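Local coordinates for pumilio homology domain family member 4 (Saccharomyces cerevisiae, PDB 3BWT), which binds single-stranded mRNA through its Pumilio homology domain, a curved stack of eight helical repeats, as a member of the PUF family of RNA regulators, at residues Lys139-Leu144 / Phe151-Ile156; Ser277-Ser282 / Pro312-Pro317; Ala6-Tyr11 / Asp33-Lys38. One frame throughout, in Å; residues are numbered along the deposited sequence.

Contact 1: Lys139-Leu144 / Phe151-Ile156; sequences KCLQRL and FIFDAI
A helical hairpin of a Pumilio repeat brings Cys140 and Leu141, near the end of helix 133-143, against Phe151, Ile152 and Phe153 of the following helix 146-158. The axes of these two short helical segments lie at 136° to one another and approach to 11.5 Å, a gap filled by side chains. Ile152 leads: its CD1 lies 3.7 Å from Cys140 CB and also 4.0 Å from Leu141 CG. With CG1 anti to its own carbonyl carbon (chi1 -65°) and the chain extended beyond it, that methyl is carried out to the adjoining Cys140 and Leu141. Cys140 SG meets the Phe151 ring at its edge, near the ring plane, 4.5 Å from CZ, while Ile152 CG1 lies over one face of that ring, toward its rim. Leu141 CD2 reaches Phe153 CE1 at 4.1 Å, the two side chains crossing at a slant. Outside the pair, Ile104 of helix 96-106 packs on Cys140, and Cys176 of helix 169-179 and Leu188 of helix 182-193 pack on Phe153. Every touching residue is buried. Apolar packing of this kind between successive helices, continued into the repeats before and after, is characteristic of the Pumilio solenoid.

Contact 2: Ser277-Ser282 / Pro312-Pro317; sequences SLLNDS and PLLVGP
Leu279, in the last turn of helix 256-279, meets Leu313 and Leu314 of the loop between helices 300-310 and 322-328, where the C-terminal end of the Pumilio solenoid folds back on its eighth repeat. Three leucines make the whole contact. Leu279 swings CG opposite its backbone nitrogen (chi1 172°), which sends both methyls out to the loop. The two partners instead carry CG opposite the carbonyl carbon, and they use different parts of themselves. Leu313 offers the root of its side chain, CB, 3.6 Å from Leu279 CD2, and the two side chains run by one another, pointing opposite ways. Its side chain also touches Glu272 and Gln276 of helix 256-279. Leu314 sits at the centre of an inverse gamma turn and reaches in with a methyl, crossing Leu279 at an angle. Ile327 of helix 322-328 touches both Leu279 and Leu314, and Leu288 of helix 284-298 packs on Leu279 as well, so Leu279 ties the loop to the helices around it. The carbonyl oxygen of Leu314 accepts a hydrogen bond from Arg319 NH1. Leu314 CD2 touches both branches of Leu279, at 3.8 Å from its CD1 and 4.0 Å from its CD2.

Contact 3: Ala6-Tyr11 / Asp33-Lys38; sequences AVLDQY and DILGSK
Leu8 and Leu35 meet methyl to methyl, Leu8 CD1 lying 3.6 Å from Leu35 CD1. The same Leu35 methyl also comes within 4.2 Å of Leu8 CB, so it lies against the root as well as the end of its partner while the two side chains pass at a slant. Leu35 keeps CG opposite its carbonyl carbon (chi1 -67°) and is extended from there, which carries CD1 across to Leu8. One shell out, Leu8 is held in a helix-like turn of the N-terminal segment, where Tyr11 N bonds to Leu8 O at 2.8 Å. Ile15 of helix 15-18 also packs on Leu8. Tyr11 is placed in turn against Leu18 and the ring of Phe27, whose plane is turned about 70° from its own. On the other side, Leu35 lies near where helix 22-34 gives way to helix 37-47, and the peptide to Gly36 is modelled as cis, while Asp33 OD1 makes a salt bridge to Lys66 NZ. Leu8 is buried but Leu35 is exposed. What results is a small apolar seam by which the N-terminal segment packs against the bend at Leu35 within the first Pumilio repeat, at the start of the PUF solenoid.

The three contacts sample the Pumilio arc in chain order: contact 3 in the first repeat, contact 1 in the fourth and running into the fifth, contact 2 at the eighth and the segment beyond it. Contacts 2 and 3 lie on opposite sides of the chain's centre, with their own centres about 72 Å apart. Contact 1 sits much nearer the middle, about 37 Å from contact 3 and 47 Å from contact 2, centre to centre. None touches another; even contacts 1 and 3 keep about 17 Å between nearest atoms. Contact 1 packs helices inside the solenoid, whereas contacts 2 and 3 join non-helical segments to its two ends.

Contact 1: Lys139-Leu144 / Phe151-Ile156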
loop_
_atom_site.group_PDB
_atom_site.type_symbol
_atom_site.label_atom_id
_atom_site.label_comp_id
_atom_site.label_asym_id
_atom_site.label_seq_id
_atom_site.Cartn_x
_atom_site.Cartn_y
_atom_site.Cartn_z
ATOM N N LYS A 139 -1.459 3.149 9.171
ATOM C CA LYS A 139 -2.511 3.839 9.908
ATOM C C LYS A 139 -1.997 5.192 10.352
ATOM O O LYS A 139 -2.711 6.181 10.334
ATOM C CB LYS A 139 -2.935 3.014 11.121
ATOM C CG LYS A 139 -4.169 3.517 11.827
ATOM C CD LYS A 139 -5.319 3.737 10.869
ATOM C CE LYS A 139 -5.919 2.438 10.376
ATOM N NZ LYS A 139 -7.038 2.697 9.420
ATOM N N CYS A 140 -0.734 5.223 10.740
ATOM C CA CYS A 140 -0.114 6.444 11.203
ATOM C C CYS A 140 -0.217 7.512 10.138
ATOM O O CYS A 140 -0.536 8.667 10.433
ATOM C CB CYS A 140 1.346 6.190 11.566
ATOM S SG CYS A 140 1.542 5.367 13.153
ATOM N N LEU A 141 0.053 7.115 8.897
ATOM C CA LEU A 141 -0.016 8.026 7.760
ATOM C C LEU A 141 -1.464 8.421 7.474
ATOM O O LEU A 141 -1.755 9.573 7.162
ATOM C CB LEU A 141 0.627 7.385 6.535
ATOM C CG LEU A 141 2.097 6.984 6.702
ATOM C CD1 LEU A 141 2.466 5.831 5.781
ATOM C CD2 LEU A 141 3.015 8.173 6.461
ATOM N N GLN A 142 -2.385 7.476 7.604
ATOM C CA GLN A 142 -3.784 7.791 7.344
ATOM C C GLN A 142 -4.402 8.711 8.393
ATOM O O GLN A 142 -5.394 9.372 8.107
ATOM C CB GLN A 142 -4.628 6.522 7.237
ATOM C CG GLN A 142 -4.057 5.480 6.318
ATOM C CD GLN A 142 -4.969 4.281 6.173
ATOM O OE1 GLN A 142 -4.777 3.250 6.832
ATOM N NE2 GLN A 142 -5.982 4.413 5.315
ATOM N N ARG A 143 -3.830 8.749 9.596
ATOM C CA ARG A 143 -4.506 9.379 10.737
ATOM C C ARG A 143 -3.797 10.590 11.339
ATOM O O ARG A 143 -4.456 11.516 11.804
ATOM C CB ARG A 143 -4.772 8.367 11.863
ATOM C CG ARG A 143 -5.838 7.322 11.562
ATOM C CD ARG A 143 -7.090 7.958 11.016
ATOM N NE ARG A 143 -7.947 6.971 10.368
ATOM C CZ ARG A 143 -9.198 6.700 10.730
ATOM N NH1 ARG A 143 -9.766 7.350 11.741
ATOM N NH2 ARG A 143 -9.884 5.776 10.070
ATOM N N LEU A 144 -2.466 10.576 11.355
ATOM C CA LEU A 144 -1.713 11.624 12.036
ATOM C C LEU A 144 -1.422 12.817 11.142
ATOM O O LEU A 144 -1.523 12.739 9.919
ATOM C CB LEU A 144 -0.383 11.087 12.576
ATOM C CG LEU A 144 -0.364 9.786 13.384
ATOM C CD1 LEU A 144 1.008 9.547 13.979
ATOM C CD2 LEU A 144 -1.414 9.820 14.464
ATOM N N PHE A 151 8.522 10.861 10.917
ATOM C CA PHE A 151 9.508 9.853 11.278
ATOM C C PHE A 151 9.507 8.693 10.296
ATOM O O PHE A 151 10.535 8.044 10.085
ATOM C CB PHE A 151 9.271 9.332 12.702
ATOM C CG PHE A 151 8.052 8.457 12.842
ATOM C CD1 PHE A 151 6.796 9.015 13.003
ATOM C CD2 PHE A 151 8.169 7.073 12.823
ATOM C CE1 PHE A 151 5.669 8.211 13.136
ATOM C CE2 PHE A 151 7.048 6.260 12.953
ATOM C CZ PHE A 151 5.793 6.831 13.112
ATOM N N ILE A 152 8.346 8.430 9.701
ATOM C CA ILE A 152 8.214 7.337 8.753
ATOM C C ILE A 152 8.965 7.679 7.469
ATOM O O ILE A 152 9.716 6.861 6.946
ATOM C CB ILE A 152 6.735 7.001 8.485
ATOM C CG1 ILE A 152 6.094 6.476 9.772
ATOM C CG2 ILE A 152 6.614 5.971 7.382
ATOM C CD1 ILE A 152 4.592 6.475 9.801
ATOM N N PHE A 153 8.786 8.903 6.988
ATOM C CA PHE A 153 9.531 9.383 5.830
ATOM C C PHE A 153 11.025 9.401 6.104
ATOM O O PHE A 153 11.822 9.082 5.226
ATOM C CB PHE A 153 9.068 10.787 5.436
ATOM C CG PHE A 153 7.830 10.799 4.592
ATOM C CD1 PHE A 153 6.581 10.762 5.173
ATOM C CD2 PHE A 153 7.919 10.850 3.216
ATOM C CE1 PHE A 153 5.448 10.773 4.398
ATOM C CE2 PHE A 153 6.785 10.861 2.434
ATOM C CZ PHE A 153 5.551 10.819 3.022
ATOM N N ASP A 154 11.405 9.780 7.321
ATOM C CA ASP A 154 12.815 9.831 7.684
ATOM C C ASP A 154 13.425 8.428 7.658
ATOM O O ASP A 154 14.485 8.207 7.067
ATOM C CB ASP A 154 13.005 10.464 9.064
ATOM C CG ASP A 154 12.616 11.933 9.101
ATOM O OD1 ASP A 154 12.502 12.562 8.027
ATOM O OD2 ASP A 154 12.427 12.467 10.215
ATOM N N ALA A 155 12.748 7.481 8.297
ATOM C CA ALA A 155 13.246 6.112 8.366
ATOM C C ALA A 155 13.340 5.491 6.979
ATOM O O ALA A 155 14.264 4.729 6.686
ATOM C CB ALA A 155 12.356 5.269 9.270
ATOM N N ILE A 156 12.373 5.814 6.129
ATOM C CA ILE A 156 12.364 5.299 4.769
ATOM C C ILE A 156 13.522 5.883 3.956
ATOM O O ILE A 156 14.196 5.172 3.217
ATOM C CB ILE A 156 11.016 5.567 4.067
ATOM C CG1 ILE A 156 9.952 4.606 4.582
ATOM C CG2 ILE A 156 11.145 5.374 2.572
ATOM C CD1 ILE A 156 8.589 4.892 4.035
#

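Contact 2: Ser277-Ser282 / Pro312-Pro317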
loop_
_atom_site.group_PDB
_atom_site.type_symbol
_atom_site.label_atom_id
_atom_site.label_comp_id
_atom_site.label_asym_id
_atom_site.label_seq_id
_atom_site.Cartn_x
_atom_site.Cartn_y
_atom_site.Cartn_z
ATOM N N SER A 277 10.414 -8.765 -31.560
ATOM C CA SER A 277 10.750 -9.239 -30.232
ATOM C C SER A 277 9.531 -9.159 -29.312
ATOM O O SER A 277 9.234 -10.108 -28.583
ATOM C CB SER A 277 11.927 -8.450 -29.658
ATOM O OG SER A 277 13.089 -8.675 -30.437
ATOM N N LEU A 278 8.819 -8.038 -29.362
ATOM C CA LEU A 278 7.601 -7.890 -28.577
ATOM C C LEU A 278 6.540 -8.903 -28.991
ATOM O O LEU A 278 6.011 -9.638 -28.157
ATOM C CB LEU A 278 7.037 -6.480 -28.701
ATOM C CG LEU A 278 7.485 -5.404 -27.720
ATOM C CD1 LEU A 278 8.961 -5.492 -27.442
ATOM C CD2 LEU A 278 7.119 -4.049 -28.287
ATOM N N LEU A 279 6.217 -8.928 -30.278
ATOM C CA LEU A 279 5.226 -9.863 -30.787
ATOM C C LEU A 279 5.473 -11.265 -30.247
ATOM O O LEU A 279 4.528 -12.025 -30.029
ATOM C CB LEU A 279 5.258 -9.900 -32.314
ATOM C CG LEU A 279 4.401 -10.991 -32.965
ATOM C CD1 LEU A 279 2.946 -10.807 -32.587
ATOM C CD2 LEU A 279 4.559 -10.976 -34.474
ATOM N N ASN A 280 6.743 -11.597 -30.025
ATOM C CA ASN A 280 7.141 -12.981 -29.749
ATOM C C ASN A 280 7.507 -13.278 -28.301
ATOM O O ASN A 280 7.936 -14.381 -27.961
ATOM C CB ASN A 280 8.280 -13.402 -30.678
ATOM C CG ASN A 280 7.776 -14.029 -31.957
ATOM O OD1 ASN A 280 7.082 -15.052 -31.931
ATOM N ND2 ASN A 280 8.115 -13.418 -33.089
ATOM N N ASP A 281 7.314 -12.289 -27.445
ATOM C CA ASP A 281 7.697 -12.422 -26.058
ATOM C C ASP A 281 6.498 -12.677 -25.149
ATOM O O ASP A 281 5.401 -12.163 -25.379
ATOM C CB ASP A 281 8.454 -11.179 -25.602
ATOM C CG ASP A 281 9.041 -11.342 -24.233
ATOM O OD1 ASP A 281 10.110 -11.976 -24.129
ATOM O OD2 ASP A 281 8.427 -10.850 -23.264
ATOM N N SER A 282 6.727 -13.483 -24.117
ATOM C CA SER A 282 5.712 -13.794 -23.120
ATOM C C SER A 282 5.124 -12.524 -22.510
ATOM O O SER A 282 3.969 -12.521 -22.078
ATOM C CB SER A 282 6.303 -14.674 -22.018
ATOM O OG SER A 282 6.386 -16.035 -22.418
ATOM N N PRO A 312 3.070 -7.699 -41.394
ATOM C CA PRO A 312 3.961 -8.594 -42.143
ATOM C C PRO A 312 4.447 -9.764 -41.291
ATOM O O PRO A 312 4.819 -10.819 -41.822
ATOM C CB PRO A 312 5.145 -7.692 -42.501
ATOM C CG PRO A 312 4.601 -6.322 -42.472
ATOM C CD PRO A 312 3.558 -6.310 -41.397
ATOM N N LEU A 313 4.436 -9.580 -39.978
ATOM C CA LEU A 313 4.982 -10.578 -39.072
ATOM C C LEU A 313 3.945 -11.623 -38.709
ATOM O O LEU A 313 4.287 -12.729 -38.297
ATOM C CB LEU A 313 5.540 -9.908 -37.814
ATOM C CG LEU A 313 6.825 -9.134 -38.091
ATOM C CD1 LEU A 313 7.132 -8.093 -37.014
ATOM C CD2 LEU A 313 7.969 -10.125 -38.253
ATOM N N LEU A 314 2.676 -11.274 -38.878
ATOM C CA LEU A 314 1.597 -12.174 -38.493
ATOM C C LEU A 314 1.256 -13.179 -39.584
ATOM O O LEU A 314 0.196 -13.103 -40.206
ATOM C CB LEU A 314 0.356 -11.384 -38.070
ATOM C CG LEU A 314 0.535 -10.628 -36.751
ATOM C CD1 LEU A 314 -0.659 -9.747 -36.464
ATOM C CD2 LEU A 314 0.763 -11.599 -35.620
ATOM N N VAL A 315 2.161 -14.125 -39.809
ATOM C CA VAL A 315 1.949 -15.164 -40.810
ATOM C C VAL A 315 2.455 -16.534 -40.342
ATOM O O VAL A 315 3.422 -16.643 -39.583
ATOM C CB VAL A 315 2.590 -14.786 -42.161
ATOM C CG1 VAL A 315 1.886 -13.574 -42.756
ATOM C CG2 VAL A 315 4.080 -14.508 -41.987
ATOM N N GLY A 316 1.780 -17.581 -40.796
ATOM C CA GLY A 316 2.161 -18.934 -40.446
ATOM C C GLY A 316 1.806 -19.281 -39.016
ATOM O O GLY A 316 0.651 -19.124 -38.601
ATOM N N PRO A 317 2.808 -19.747 -38.251
ATOM C CA PRO A 317 2.675 -20.256 -36.879
ATOM C C PRO A 317 1.978 -19.272 -35.943
ATOM O O PRO A 317 0.937 -19.604 -35.376
ATOM C CB PRO A 317 4.131 -20.452 -36.435
ATOM C CG PRO A 317 4.898 -20.620 -37.702
ATOM C CD PRO A 317 4.211 -19.743 -38.704
#

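Contact 3: Ala6-Tyr11 / Asp33-Lys38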
loop_
_atom_site.group_PDB
_atom_site.type_symbol
_atom_site.label_atom_id
_atom_site.label_comp_id
_atom_site.label_asym_id
_atom_site.label_seq_id
_atom_site.Cartn_x
_atom_site.Cartn_y
_atom_site.Cartn_z
ATOM N N ALA A 6 -27.797 -11.973 31.423
ATOM C CA ALA A 6 -26.863 -11.594 32.480
ATOM C C ALA A 6 -26.666 -10.091 32.499
ATOM O O ALA A 6 -27.126 -9.375 31.605
ATOM C CB ALA A 6 -25.530 -12.316 32.332
ATOM N N VAL A 7 -25.973 -9.618 33.522
ATOM C CA VAL A 7 -25.908 -8.193 33.808
ATOM C C VAL A 7 -24.495 -7.784 34.231
ATOM O O VAL A 7 -23.836 -8.492 34.984
ATOM C CB VAL A 7 -26.939 -7.834 34.901
ATOM C CG1 VAL A 7 -26.520 -6.582 35.674
ATOM C CG2 VAL A 7 -28.319 -7.679 34.283
ATOM N N LEU A 8 -24.027 -6.648 33.729
ATOM C CA LEU A 8 -22.680 -6.193 34.024
ATOM C C LEU A 8 -22.382 -6.322 35.515
ATOM O O LEU A 8 -21.328 -6.821 35.917
ATOM C CB LEU A 8 -22.509 -4.743 33.579
ATOM C CG LEU A 8 -21.115 -4.299 33.124
ATOM C CD1 LEU A 8 -20.916 -2.818 33.379
ATOM C CD2 LEU A 8 -20.009 -5.096 33.797
ATOM N N ASP A 9 -23.326 -5.889 36.341
ATOM C CA ASP A 9 -23.071 -5.772 37.772
ATOM C C ASP A 9 -22.717 -7.086 38.460
ATOM O O ASP A 9 -22.088 -7.086 39.513
ATOM C CB ASP A 9 -24.240 -5.082 38.474
ATOM C CG ASP A 9 -24.306 -3.604 38.162
ATOM O OD1 ASP A 9 -23.330 -3.067 37.609
ATOM O OD2 ASP A 9 -25.344 -2.976 38.467
ATOM N N GLN A 10 -23.096 -8.208 37.867
ATOM C CA GLN A 10 -22.787 -9.491 38.481
ATOM C C GLN A 10 -21.364 -9.921 38.184
ATOM O O GLN A 10 -20.882 -10.915 38.733
ATOM C CB GLN A 10 -23.771 -10.573 38.050
ATOM C CG GLN A 10 -23.815 -10.837 36.554
ATOM C CD GLN A 10 -24.798 -11.933 36.202
ATOM O OE1 GLN A 10 -24.508 -13.121 36.366
ATOM N NE2 GLN A 10 -25.971 -11.542 35.719
ATOM N N TYR A 11 -20.682 -9.174 37.326
ATOM C CA TYR A 11 -19.338 -9.584 36.932
ATOM C C TYR A 11 -18.254 -8.691 37.512
ATOM O O TYR A 11 -17.068 -8.978 37.382
ATOM C CB TYR A 11 -19.231 -9.704 35.412
ATOM C CG TYR A 11 -19.994 -10.900 34.886
ATOM C CD1 TYR A 11 -19.564 -12.188 35.169
ATOM C CD2 TYR A 11 -21.155 -10.746 34.130
ATOM C CE1 TYR A 11 -20.249 -13.296 34.711
ATOM C CE2 TYR A 11 -21.857 -11.860 33.665
ATOM C CZ TYR A 11 -21.394 -13.136 33.962
ATOM O OH TYR A 11 -22.061 -14.265 33.514
ATOM N N ASP A 33 -21.373 -0.981 24.316
ATOM C CA ASP A 33 -22.145 -0.332 23.268
ATOM C C ASP A 33 -23.403 0.331 23.810
ATOM O O ASP A 33 -23.923 1.260 23.199
ATOM C CB ASP A 33 -22.510 -1.329 22.161
ATOM C CG ASP A 33 -22.936 -0.642 20.872
ATOM O OD1 ASP A 33 -22.116 0.097 20.286
ATOM O OD2 ASP A 33 -24.091 -0.845 20.441
ATOM N N ILE A 34 -23.894 -0.129 24.955
ATOM C CA ILE A 34 -25.180 0.376 25.436
ATOM C C ILE A 34 -25.198 1.141 26.767
ATOM O O ILE A 34 -26.129 1.909 27.005
ATOM C CB ILE A 34 -26.273 -0.727 25.438
ATOM C CG1 ILE A 34 -26.050 -1.727 26.564
ATOM C CG2 ILE A 34 -26.317 -1.442 24.097
ATOM C CD1 ILE A 34 -26.937 -2.946 26.443
ATOM N N LEU A 35 -24.190 0.964 27.618
ATOM C CA LEU A 35 -24.241 1.572 28.958
ATOM C C LEU A 35 -23.987 3.092 29.054
ATOM O O LEU A 35 -24.788 3.804 29.673
ATOM C CB LEU A 35 -23.446 0.767 29.996
ATOM C CG LEU A 35 -24.109 -0.598 30.247
ATOM C CD1 LEU A 35 -23.618 -1.258 31.527
ATOM C CD2 LEU A 35 -25.632 -0.460 30.274
ATOM N N GLY A 36 -22.878 3.601 28.523
ATOM C CA GLY A 36 -21.702 2.835 28.202
ATOM C C GLY A 36 -20.674 3.281 29.223
ATOM O O GLY A 36 -19.929 2.472 29.770
ATOM N N SER A 37 -20.665 4.576 29.513
ATOM C CA SER A 37 -19.726 5.143 30.474
ATOM C C SER A 37 -19.437 4.244 31.694
ATOM O O SER A 37 -18.268 3.981 32.006
ATOM C CB SER A 37 -20.201 6.520 30.931
ATOM O OG SER A 37 -19.216 7.158 31.722
ATOM N N LYS A 38 -20.478 3.787 32.371
ATOM C CA LYS A 38 -20.235 2.911 33.520
ATOM C C LYS A 38 -19.584 1.614 33.080
ATOM O O LYS A 38 -18.759 1.062 33.802
ATOM C CB LYS A 38 -21.491 2.628 34.369
ATOM C CG LYS A 38 -22.070 3.804 35.121
ATOM C CD LYS A 38 -23.300 3.362 35.928
ATOM C CE LYS A 38 -23.934 4.540 36.702
ATOM N NZ LYS A 38 -25.148 4.144 37.493
#